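Local structure of ATP-dependent RNA helicase HrpB (Escherichia coli, 6EUD) at residues V626-R637 and L681-R691; E649-D657 and L693-L702. The protein acts as a DEAH/RHA-type RNA helicase that hydrolyses ATP to ADP and phosphate and binds single-stranded RNA. All coordinates share one frame; numbering follows the deposited sequence.

Contact 1 (V626-R637 and L681-R691); sequences VLNWTAEAEQLR and LKSLDIYQALR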
loop_
_atom_site.group_PDB
_atom_site.type_symbol
_atom_site.label_atom_id
_atom_site.label_comp_id
_atom_site.label_asym_id
_atom_site.label_seq_id
_atom_site.Cartn_x
_atom_site.Cartn_y
_atom_site.Cartn_z
ATOM N N VAL A 626 -25.595 8.540 25.573
ATOM C CA VAL A 626 -26.580 7.812 26.392
ATOM C C VAL A 626 -26.049 7.506 27.790
ATOM O O VAL A 626 -26.805 7.097 28.661
ATOM C CB VAL A 626 -27.047 6.468 25.752
ATOM C CG1 VAL A 626 -27.937 6.717 24.530
ATOM C CG2 VAL A 626 -25.863 5.555 25.429
ATOM N N LEU A 627 -24.752 7.701 27.989
ATOM C CA LEU A 627 -24.147 7.551 29.303
ATOM C C LEU A 627 -24.335 8.834 30.100
ATOM O O LEU A 627 -24.727 9.872 29.540
ATOM C CB LEU A 627 -22.665 7.216 29.169
ATOM C CG LEU A 627 -22.479 5.928 28.371
ATOM C CD1 LEU A 627 -21.019 5.667 28.137
ATOM C CD2 LEU A 627 -23.161 4.773 29.107
ATOM N N ASN A 628 -24.076 8.760 31.405
ATOM C CA ASN A 628 -24.206 9.941 32.261
ATOM C C ASN A 628 -22.910 10.732 32.378
ATOM O O ASN A 628 -22.049 10.429 33.214
ATOM C CB ASN A 628 -24.678 9.555 33.658
ATOM C CG ASN A 628 -24.951 10.760 34.516
ATOM O OD1 ASN A 628 -25.261 11.834 34.001
ATOM N ND2 ASN A 628 -24.846 10.598 35.834
ATOM N N TRP A 629 -22.783 11.756 31.545
ATOM C CA TRP A 629 -21.588 12.581 31.536
ATOM C C TRP A 629 -21.722 13.773 32.471
ATOM O O TRP A 629 -22.156 14.846 32.055
ATOM C CB TRP A 629 -21.294 13.037 30.109
ATOM C CG TRP A 629 -20.791 11.907 29.293
ATOM C CD1 TRP A 629 -21.529 11.045 28.536
ATOM C CD2 TRP A 629 -19.429 11.469 29.199
ATOM N NE1 TRP A 629 -20.702 10.106 27.961
ATOM C CE2 TRP A 629 -19.410 10.343 28.357
ATOM C CE3 TRP A 629 -18.225 11.926 29.745
ATOM C CZ2 TRP A 629 -18.223 9.666 28.034
ATOM C CZ3 TRP A 629 -17.039 11.252 29.432
ATOM C CH2 TRP A 629 -17.050 10.132 28.583
ATOM N N THR A 630 -21.363 13.578 33.740
ATOM C CA THR A 630 -21.348 14.675 34.713
ATOM C C THR A 630 -20.255 15.673 34.343
ATOM O O THR A 630 -19.319 15.319 33.609
ATOM C CB THR A 630 -21.090 14.178 36.148
ATOM O OG1 THR A 630 -19.843 13.474 36.181
ATOM C CG2 THR A 630 -22.188 13.259 36.607
ATOM N N ALA A 631 -20.374 16.904 34.852
ATOM C CA ALA A 631 -19.322 17.909 34.725
ATOM C C ALA A 631 -17.972 17.330 35.138
ATOM O O ALA A 631 -16.947 17.571 34.471
ATOM C CB ALA A 631 -19.643 19.136 35.549
ATOM N N GLU A 632 -17.982 16.528 36.202
ATOM C CA GLU A 632 -16.754 15.909 36.707
ATOM C C GLU A 632 -16.147 14.860 35.751
ATOM O O GLU A 632 -14.929 14.852 35.515
ATOM C CB GLU A 632 -17.010 15.268 38.068
ATOM C CG GLU A 632 -15.765 14.684 38.687
ATOM C CD GLU A 632 -16.058 13.916 39.951
ATOM O OE1 GLU A 632 -16.934 13.027 39.920
ATOM O OE2 GLU A 632 -15.435 14.230 40.985
ATOM N N ALA A 633 -16.990 13.976 35.216
ATOM C CA ALA A 633 -16.537 12.987 34.232
ATOM C C ALA A 633 -15.969 13.663 33.004
ATOM O O ALA A 633 -14.910 13.281 32.532
ATOM C CB ALA A 633 -17.673 12.044 33.823
ATOM N N GLU A 634 -16.670 14.668 32.497
ATOM C CA GLU A 634 -16.236 15.386 31.302
ATOM C C GLU A 634 -14.934 16.131 31.555
ATOM O O GLU A 634 -14.038 16.114 30.719
ATOM C CB GLU A 634 -17.329 16.363 30.826
ATOM C CG GLU A 634 -16.908 17.274 29.672
ATOM C CD GLU A 634 -16.538 16.490 28.399
ATOM O OE1 GLU A 634 -16.963 15.319 28.264
ATOM O OE2 GLU A 634 -15.836 17.046 27.525
ATOM N N GLN A 635 -14.832 16.790 32.707
ATOM C CA GLN A 635 -13.595 17.482 33.090
ATOM C C GLN A 635 -12.425 16.493 33.183
ATOM O O GLN A 635 -11.314 16.799 32.752
ATOM C CB GLN A 635 -13.773 18.225 34.421
ATOM C CG GLN A 635 -14.436 19.599 34.267
ATOM C CD GLN A 635 -13.584 20.543 33.448
ATOM O OE1 GLN A 635 -12.512 20.988 33.893
ATOM N NE2 GLN A 635 -14.027 20.824 32.228
ATOM N N LEU A 636 -12.683 15.305 33.722
ATOM C CA LEU A 636 -11.675 14.261 33.749
ATOM C C LEU A 636 -11.251 13.914 32.321
ATOM O O LEU A 636 -10.061 13.901 32.002
ATOM C CB LEU A 636 -12.188 13.006 34.480
ATOM C CG LEU A 636 -11.233 11.790 34.489
ATOM C CD1 LEU A 636 -9.899 12.074 35.175
ATOM C CD2 LEU A 636 -11.885 10.595 35.137
ATOM N N ARG A 637 -12.229 13.676 31.458
ATOM C CA ARG A 637 -11.921 13.365 30.061
ATOM C C ARG A 637 -11.067 14.485 29.446
ATOM O O ARG A 637 -10.062 14.203 28.825
ATOM C CB ARG A 637 -13.186 13.143 29.235
ATOM C CG ARG A 637 -12.872 12.517 27.865
ATOM C CD ARG A 637 -14.091 12.466 26.956
ATOM N NE ARG A 637 -14.590 13.806 26.681
ATOM C CZ ARG A 637 -14.217 14.550 25.646
ATOM N NH1 ARG A 637 -13.349 14.074 24.762
ATOM N NH2 ARG A 637 -14.724 15.764 25.490
ATOM N N LEU A 681 -28.052 2.226 32.337
ATOM C CA LEU A 681 -26.932 2.811 31.591
ATOM C C LEU A 681 -26.546 4.199 32.126
ATOM O O LEU A 681 -25.372 4.541 32.140
ATOM C CB LEU A 681 -27.252 2.915 30.096
ATOM C CG LEU A 681 -27.043 1.657 29.250
ATOM C CD1 LEU A 681 -27.290 1.939 27.768
ATOM C CD2 LEU A 681 -25.647 1.095 29.470
ATOM N N LYS A 682 -27.535 4.986 32.562
ATOM C CA LYS A 682 -27.278 6.321 33.103
ATOM C C LYS A 682 -26.717 6.258 34.526
ATOM O O LYS A 682 -26.270 7.251 35.053
ATOM C CB LYS A 682 -28.554 7.174 33.097
ATOM C CG LYS A 682 -28.952 7.762 31.750
ATOM C CD LYS A 682 -28.020 8.897 31.338
ATOM C CE LYS A 682 -28.540 9.651 30.115
ATOM N NZ LYS A 682 -27.607 10.720 29.655
ATOM N N SER A 683 -26.738 5.082 35.140
ATOM C CA SER A 683 -26.259 4.901 36.512
ATOM C C SER A 683 -24.755 4.580 36.601
ATOM O O SER A 683 -24.147 4.666 37.671
ATOM C CB SER A 683 -27.056 3.780 37.185
ATOM O OG SER A 683 -28.446 3.987 37.011
ATOM N N LEU A 684 -24.170 4.173 35.481
ATOM C CA LEU A 684 -22.746 3.859 35.439
ATOM C C LEU A 684 -21.915 5.074 35.801
ATOM O O LEU A 684 -22.158 6.161 35.288
ATOM C CB LEU A 684 -22.351 3.353 34.058
ATOM C CG LEU A 684 -23.039 2.059 33.649
ATOM C CD1 LEU A 684 -22.853 1.819 32.164
ATOM C CD2 LEU A 684 -22.504 0.892 34.471
ATOM N N ASP A 685 -20.940 4.874 36.683
ATOM C CA ASP A 685 -20.055 5.937 37.144
ATOM C C ASP A 685 -18.968 6.167 36.125
ATOM O O ASP A 685 -17.902 5.528 36.161
ATOM C CB ASP A 685 -19.451 5.599 38.510
ATOM C CG ASP A 685 -18.829 6.806 39.190
ATOM O OD1 ASP A 685 -18.335 7.718 38.494
ATOM O OD2 ASP A 685 -18.824 6.847 40.430
ATOM N N ILE A 686 -19.247 7.092 35.213
ATOM C CA ILE A 686 -18.393 7.329 34.060
ATOM C C ILE A 686 -17.029 7.846 34.462
ATOM O O ILE A 686 -16.026 7.487 33.844
ATOM C CB ILE A 686 -19.074 8.316 33.074
ATOM C CG1 ILE A 686 -20.342 7.670 32.478
ATOM C CG2 ILE A 686 -18.115 8.777 31.979
ATOM C CD1 ILE A 686 -20.094 6.350 31.790
ATOM N N TYR A 687 -17.002 8.682 35.502
ATOM C CA TYR A 687 -15.766 9.243 36.048
ATOM C C TYR A 687 -14.860 8.151 36.573
ATOM O O TYR A 687 -13.668 8.150 36.311
ATOM C CB TYR A 687 -16.065 10.225 37.183
ATOM C CG TYR A 687 -14.843 10.653 37.978
ATOM C CD1 TYR A 687 -14.441 9.958 39.133
ATOM C CD2 TYR A 687 -14.100 11.763 37.593
ATOM C CE1 TYR A 687 -13.306 10.356 39.867
ATOM C CE2 TYR A 687 -12.996 12.176 38.320
ATOM C CZ TYR A 687 -12.598 11.471 39.457
ATOM O OH TYR A 687 -11.490 11.889 40.157
ATOM N N GLN A 688 -15.434 7.236 37.345
ATOM C CA GLN A 688 -14.662 6.143 37.904
ATOM C C GLN A 688 -14.144 5.223 36.800
ATOM O O GLN A 688 -13.012 4.746 36.860
ATOM C CB GLN A 688 -15.496 5.356 38.900
ATOM C CG GLN A 688 -14.652 4.793 40.017
ATOM C CD GLN A 688 -13.929 5.892 40.781
ATOM O OE1 GLN A 688 -14.563 6.787 41.343
ATOM N NE2 GLN A 688 -12.596 5.842 40.784
ATOM N N ALA A 689 -14.971 4.989 35.787
ATOM C CA ALA A 689 -14.594 4.104 34.688
ATOM C C ALA A 689 -13.427 4.681 33.893
ATOM O O ALA A 689 -12.455 3.980 33.627
ATOM C CB ALA A 689 -15.786 3.843 33.773
ATOM N N LEU A 690 -13.523 5.952 33.515
ATOM C CA LEU A 690 -12.398 6.649 32.886
ATOM C C LEU A 690 -11.139 6.637 33.760
ATOM O O LEU A 690 -10.038 6.361 33.285
ATOM C CB LEU A 690 -12.784 8.085 32.565
ATOM C CG LEU A 690 -13.719 8.241 31.369
ATOM C CD1 LEU A 690 -14.045 9.692 31.181
ATOM C CD2 LEU A 690 -13.058 7.674 30.124
ATOM N N ARG A 691 -11.307 6.918 35.048
ATOM C CA ARG A 691 -10.176 6.945 35.972
ATOM C C ARG A 691 -9.573 5.543 36.101
ATOM O O ARG A 691 -8.380 5.385 36.391
ATOM C CB ARG A 691 -10.626 7.488 37.330
ATOM C CG ARG A 691 -9.515 7.930 38.226
ATOM C CD ARG A 691 -10.065 8.642 39.438
ATOM N NE ARG A 691 -8.993 9.293 40.185
ATOM C CZ ARG A 691 -8.312 8.705 41.161
ATOM N NH1 ARG A 691 -8.609 7.459 41.505
ATOM N NH2 ARG A 691 -7.348 9.360 41.793
HETATM O O HOH W 1 -21.403 9.210 35.561
HETATM O O HOH W 2 -26.963 12.810 31.634
HETATM O O HOH W 3 -23.650 8.173 36.789
HETATM O O HOH W 4 -23.204 6.394 32.797
#
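Ile686 packs against Trp629 through its CG2 methyl, which sits 3.7 Å from the centroid of the Trp629 six-membered ring, almost on the ring normal, a CH-pi contact. With CG1 anti to the carbonyl carbon (chi1 -66°), the second branch brings Ile686 CD1 to 3.8 Å from Leu627 CB. Leu690 CD1 approaches Trp629 CZ3 obliquely. The small Ala633 lets the helices come close, its CB 3.8 Å from Ile686 CG2. Replacing Trp629 by an alanine would probably take the ring face from Ile686 CG2 and the neighbouring carbons from Leu690 CD1, and leave Leu624 O without the indole N-H.

Helices 631-637 and 686-691 run nearly parallel, 22° apart with axes 8.7 Å away, each led in by an N-cap residue, Thr630 and Asp685. Their pairing lies in the C-terminal part, far from the ATP site. On the pair's more exposed side, the Glu632 carboxylate stacks on a face of the Tyr687 ring, planes 21° apart, while Leu636 CD2 lies 3.5 Å from Tyr687 CD2; the flat ring gives both one broad surface.

Polar contacts gather at the loop end. The long, flexible Lys682 chain, bent at chi2 back over Val626 O, reaches across from an exposed position, and NZ donates to Leu627 O (3.0 Å) from above the carbonyl plane. One water accepts from Asn628 N and donates to Leu681 O and Leu684 O; another joins Asn628 O to Ile686 N.

Contact 2 (E649-D657 and L693-L702); sequences EYDWPAVDD and LLDWGMQQRL
Aromatic side chains of an irregular loop lie against a short helix here: Tyr650 and Trp652, from the connection between helices 631-646 and 657-662, pack on Met698 and Arg701 of helix 696-705. The guanidinium of Arg701 lies flat on the Tyr650 ring in a cation-pi stack, planes 18° apart and centres 4.3 Å from each other. The extended first part of its chain sets CD over the middle of that face, 3.6 Å from the centroid of the Tyr650 ring, and the bend at chi3 (-51°) then lays the guanidinium along the ring. A long arginine suits the place because its aliphatic part and its charged end can both lie against one ring; the Tyr650 hydroxyl is engaged by Gln748.

Met698 serves both aromatics. Bends at chi2 and chi3 carry its CE over the Trp652 face, 3.4 Å from the centroid of the six-membered ring, and the same methyl touches Tyr650 CB. The sulfur follows above the indole at 4.8 Å from that centroid, a Met-aromatic contact, and meets Tyr650 only obliquely.

The loop turns at Asp651, the centre of an inverse gamma turn that separates the two aromatics, and helix 696-705 is capped by Asp695, whose OD1 accepts from Met698 N. Trp652 lies between helix 696-705 and helix 631-646, its CZ3 3.9 Å from Leu702 CD1 and its side chain also on Ala643, while its indole N-H is bound by Leu647 O.

Beyond the aromatics the packing is purely aliphatic. The rigid Pro653 ring brings CD to 3.5 Å from Leu694 CD2, and its CG rests on Leu693 CB.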
loop_
_atom_site.group_PDB
_atom_site.type_symbol
_atom_site.label_atom_id
_atom_site.label_comp_id
_atom_site.label_asym_id
_atom_site.label_seq_id
_atom_site.Cartn_x
_atom_site.Cartn_y
_atom_site.Cartn_z
ATOM N N GLU A 649 5.389 12.743 27.927
ATOM C CA GLU A 649 6.354 11.687 28.236
ATOM C C GLU A 649 5.682 10.505 28.944
ATOM O O GLU A 649 6.296 9.462 29.109
ATOM C CB GLU A 649 7.522 12.215 29.081
ATOM C CG GLU A 649 7.128 12.769 30.418
ATOM C CD GLU A 649 6.892 14.276 30.382
ATOM O OE1 GLU A 649 7.466 14.981 31.240
ATOM O OE2 GLU A 649 6.125 14.748 29.518
ATOM N N TYR A 650 4.422 10.652 29.349
ATOM C CA TYR A 650 3.714 9.536 29.986
ATOM C C TYR A 650 2.684 8.916 29.049
ATOM O O TYR A 650 2.293 9.528 28.051
ATOM C CB TYR A 650 3.033 9.993 31.272
ATOM C CG TYR A 650 3.979 10.693 32.198
ATOM C CD1 TYR A 650 4.939 9.983 32.899
ATOM C CD2 TYR A 650 3.929 12.072 32.360
ATOM C CE1 TYR A 650 5.798 10.621 33.745
ATOM C CE2 TYR A 650 4.783 12.709 33.199
ATOM C CZ TYR A 650 5.719 11.989 33.894
ATOM O OH TYR A 650 6.599 12.641 34.735
ATOM N N ASP A 651 2.246 7.704 29.372
ATOM C CA ASP A 651 1.317 6.998 28.502
ATOM C C ASP A 651 -0.131 7.237 28.893
ATOM O O ASP A 651 -0.761 6.392 29.521
ATOM C CB ASP A 651 1.623 5.503 28.497
ATOM C CG ASP A 651 2.933 5.184 27.809
ATOM O OD1 ASP A 651 3.183 5.749 26.720
ATOM O OD2 ASP A 651 3.716 4.381 28.361
ATOM N N TRP A 652 -0.662 8.390 28.504
ATOM C CA TRP A 652 -2.048 8.707 28.803
ATOM C C TRP A 652 -2.948 7.988 27.801
ATOM O O TRP A 652 -2.607 7.882 26.624
ATOM C CB TRP A 652 -2.290 10.232 28.780
ATOM C CG TRP A 652 -1.302 10.986 29.613
ATOM C CD1 TRP A 652 -0.156 11.582 29.175
ATOM C CD2 TRP A 652 -1.333 11.183 31.041
ATOM N NE1 TRP A 652 0.519 12.141 30.229
ATOM C CE2 TRP A 652 -0.181 11.913 31.382
ATOM C CE3 TRP A 652 -2.224 10.810 32.053
ATOM C CZ2 TRP A 652 0.104 12.291 32.694
ATOM C CZ3 TRP A 652 -1.942 11.181 33.349
ATOM C CH2 TRP A 652 -0.785 11.916 33.662
ATOM N N PRO A 653 -4.089 7.472 28.269
ATOM C CA PRO A 653 -5.073 6.826 27.395
ATOM C C PRO A 653 -5.754 7.794 26.445
ATOM O O PRO A 653 -6.056 8.926 26.805
ATOM C CB PRO A 653 -6.090 6.235 28.383
ATOM C CG PRO A 653 -5.955 7.061 29.581
ATOM C CD PRO A 653 -4.485 7.376 29.679
ATOM N N ALA A 654 -5.981 7.339 25.224
ATOM C CA ALA A 654 -6.800 8.078 24.295
ATOM C C ALA A 654 -8.233 8.095 24.829
ATOM O O ALA A 654 -8.738 7.081 25.307
ATOM C CB ALA A 654 -6.736 7.457 22.915
ATOM N N VAL A 655 -8.869 9.255 24.762
ATOM C CA VAL A 655 -10.215 9.416 25.275
ATOM C C VAL A 655 -11.053 10.242 24.319
ATOM O O VAL A 655 -11.991 10.914 24.724
ATOM C CB VAL A 655 -10.215 10.080 26.667
ATOM C CG1 VAL A 655 -9.625 9.131 27.693
ATOM C CG2 VAL A 655 -9.443 11.400 26.625
ATOM N N ASP A 656 -10.715 10.182 23.037
ATOM C CA ASP A 656 -11.585 10.729 21.997
ATOM C C ASP A 656 -12.778 9.798 21.814
ATOM O O ASP A 656 -12.692 8.621 22.165
ATOM C CB ASP A 656 -10.812 10.879 20.698
ATOM C CG ASP A 656 -10.190 9.577 20.259
ATOM O OD1 ASP A 656 -9.215 9.133 20.908
ATOM O OD2 ASP A 656 -10.671 9.004 19.260
ATOM N N ASP A 657 -13.869 10.311 21.256
ATOM C CA ASP A 657 -15.098 9.540 21.110
ATOM C C ASP A 657 -14.881 8.193 20.439
ATOM O O ASP A 657 -15.394 7.174 20.915
ATOM C CB ASP A 657 -16.142 10.341 20.337
ATOM C CG ASP A 657 -16.995 11.199 21.245
ATOM O OD1 ASP A 657 -16.478 11.662 22.286
ATOM O OD2 ASP A 657 -18.182 11.413 20.926
ATOM N N LEU A 693 -8.931 3.644 33.750
ATOM C CA LEU A 693 -7.919 3.516 32.678
ATOM C C LEU A 693 -6.470 3.776 33.157
ATOM O O LEU A 693 -5.520 3.433 32.456
ATOM C CB LEU A 693 -8.247 4.470 31.519
ATOM C CG LEU A 693 -9.544 4.121 30.765
ATOM C CD1 LEU A 693 -10.005 5.218 29.808
ATOM C CD2 LEU A 693 -9.353 2.834 30.012
ATOM N N LEU A 694 -6.302 4.373 34.340
ATOM C CA LEU A 694 -4.982 4.732 34.845
ATOM C C LEU A 694 -4.597 3.845 35.994
ATOM O O LEU A 694 -5.443 3.518 36.827
ATOM C CB LEU A 694 -4.949 6.182 35.315
ATOM C CG LEU A 694 -5.348 7.255 34.309
ATOM C CD1 LEU A 694 -5.385 8.591 35.018
ATOM C CD2 LEU A 694 -4.377 7.286 33.154
ATOM N N ASP A 695 -3.326 3.457 36.064
ATOM C CA ASP A 695 -2.849 2.765 37.253
ATOM C C ASP A 695 -2.787 3.768 38.412
ATOM O O ASP A 695 -3.022 4.969 38.232
ATOM C CB ASP A 695 -1.484 2.071 37.020
ATOM C CG ASP A 695 -0.362 3.032 36.607
ATOM O OD1 ASP A 695 -0.247 4.144 37.164
ATOM O OD2 ASP A 695 0.442 2.647 35.730
ATOM N N TRP A 696 -2.487 3.260 39.597
ATOM C CA TRP A 696 -2.450 4.080 40.788
ATOM C C TRP A 696 -1.493 5.259 40.624
ATOM O O TRP A 696 -1.835 6.397 40.978
ATOM C CB TRP A 696 -2.049 3.238 41.988
ATOM C CG TRP A 696 -2.075 4.013 43.248
ATOM C CD1 TRP A 696 -3.169 4.279 44.028
ATOM C CD2 TRP A 696 -0.959 4.636 43.900
ATOM N NE1 TRP A 696 -2.800 5.025 45.121
ATOM C CE2 TRP A 696 -1.448 5.259 45.065
ATOM C CE3 TRP A 696 0.406 4.726 43.608
ATOM C CZ2 TRP A 696 -0.620 5.965 45.942
ATOM C CZ3 TRP A 696 1.226 5.432 44.482
ATOM C CH2 TRP A 696 0.711 6.035 45.633
ATOM N N GLY A 697 -0.315 4.986 40.065
ATOM C CA GLY A 697 0.695 6.006 39.869
ATOM C C GLY A 697 0.237 7.170 39.011
ATOM O O GLY A 697 0.420 8.335 39.362
ATOM N N MET A 698 -0.381 6.852 37.885
ATOM C CA MET A 698 -0.859 7.849 36.947
ATOM C C MET A 698 -2.067 8.615 37.498
ATOM O O MET A 698 -2.265 9.790 37.176
ATOM C CB MET A 698 -1.209 7.164 35.627
ATOM C CG MET A 698 -0.008 6.503 34.972
ATOM S SD MET A 698 1.117 7.754 34.321
ATOM C CE MET A 698 0.064 8.385 33.020
ATOM N N GLN A 699 -2.871 7.948 38.321
ATOM C CA GLN A 699 -3.991 8.615 38.970
ATOM C C GLN A 699 -3.452 9.701 39.902
ATOM O O GLN A 699 -3.972 10.821 39.925
ATOM C CB GLN A 699 -4.856 7.615 39.739
ATOM C CG GLN A 699 -5.648 6.664 38.846
ATOM C CD GLN A 699 -6.396 5.599 39.632
ATOM O OE1 GLN A 699 -6.296 5.528 40.861
ATOM N NE2 GLN A 699 -7.143 4.758 38.926
ATOM N N GLN A 700 -2.411 9.357 40.663
ATOM C CA GLN A 700 -1.764 10.304 41.572
ATOM C C GLN A 700 -1.125 11.435 40.785
ATOM O O GLN A 700 -1.254 12.598 41.158
ATOM C CB GLN A 700 -0.694 9.619 42.431
ATOM C CG GLN A 700 -1.217 8.514 43.300
ATOM C CD GLN A 700 -2.303 8.979 44.237
ATOM O OE1 GLN A 700 -3.393 8.408 44.265
ATOM N NE2 GLN A 700 -2.011 10.012 45.027
ATOM N N ARG A 701 -0.438 11.078 39.699
ATOM C CA ARG A 701 0.171 12.061 38.799
ATOM C C ARG A 701 -0.881 13.032 38.226
ATOM O O ARG A 701 -0.705 14.250 38.278
ATOM C CB ARG A 701 0.921 11.354 37.670
ATOM C CG ARG A 701 1.938 12.222 36.950
ATOM C CD ARG A 701 2.741 11.417 35.941
ATOM N NE ARG A 701 3.329 10.201 36.514
ATOM C CZ ARG A 701 4.468 10.172 37.206
ATOM N NH1 ARG A 701 5.143 11.293 37.434
ATOM N NH2 ARG A 701 4.930 9.022 37.683
ATOM N N LEU A 702 -1.980 12.503 37.698
ATOM C CA LEU A 702 -3.027 13.366 37.173
ATOM C C LEU A 702 -3.657 14.242 38.280
ATOM O O LEU A 702 -3.899 15.439 38.076
ATOM C CB LEU A 702 -4.108 12.542 36.476
ATOM C CG LEU A 702 -5.092 13.396 35.675
ATOM C CD1 LEU A 702 -4.386 14.035 34.473
ATOM C CD2 LEU A 702 -6.279 12.580 35.226
#

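How the contacts relate
From the N terminus, the chain passes 626-637 and runs up helix 631-646 to the loop 649-657, then goes through helices 657-662 and 664-667 before returning as 681-691 and, directly after, 693-702. Contact 1 closes a connection of 43 residues and contact 2 one of 35; since their segments alternate, the two closures cross. Together they tie both the start of helix 631-646 and the loop that follows it to the consecutive helices 686-692 and 696-705. Their centres are 15 Å apart. The two meet where Leu636 CD1 packs on Leu702 CD2 and where Gln699 NE2 probably hydrogen-bonds to Arg691 O, across the bend between the consecutive helices.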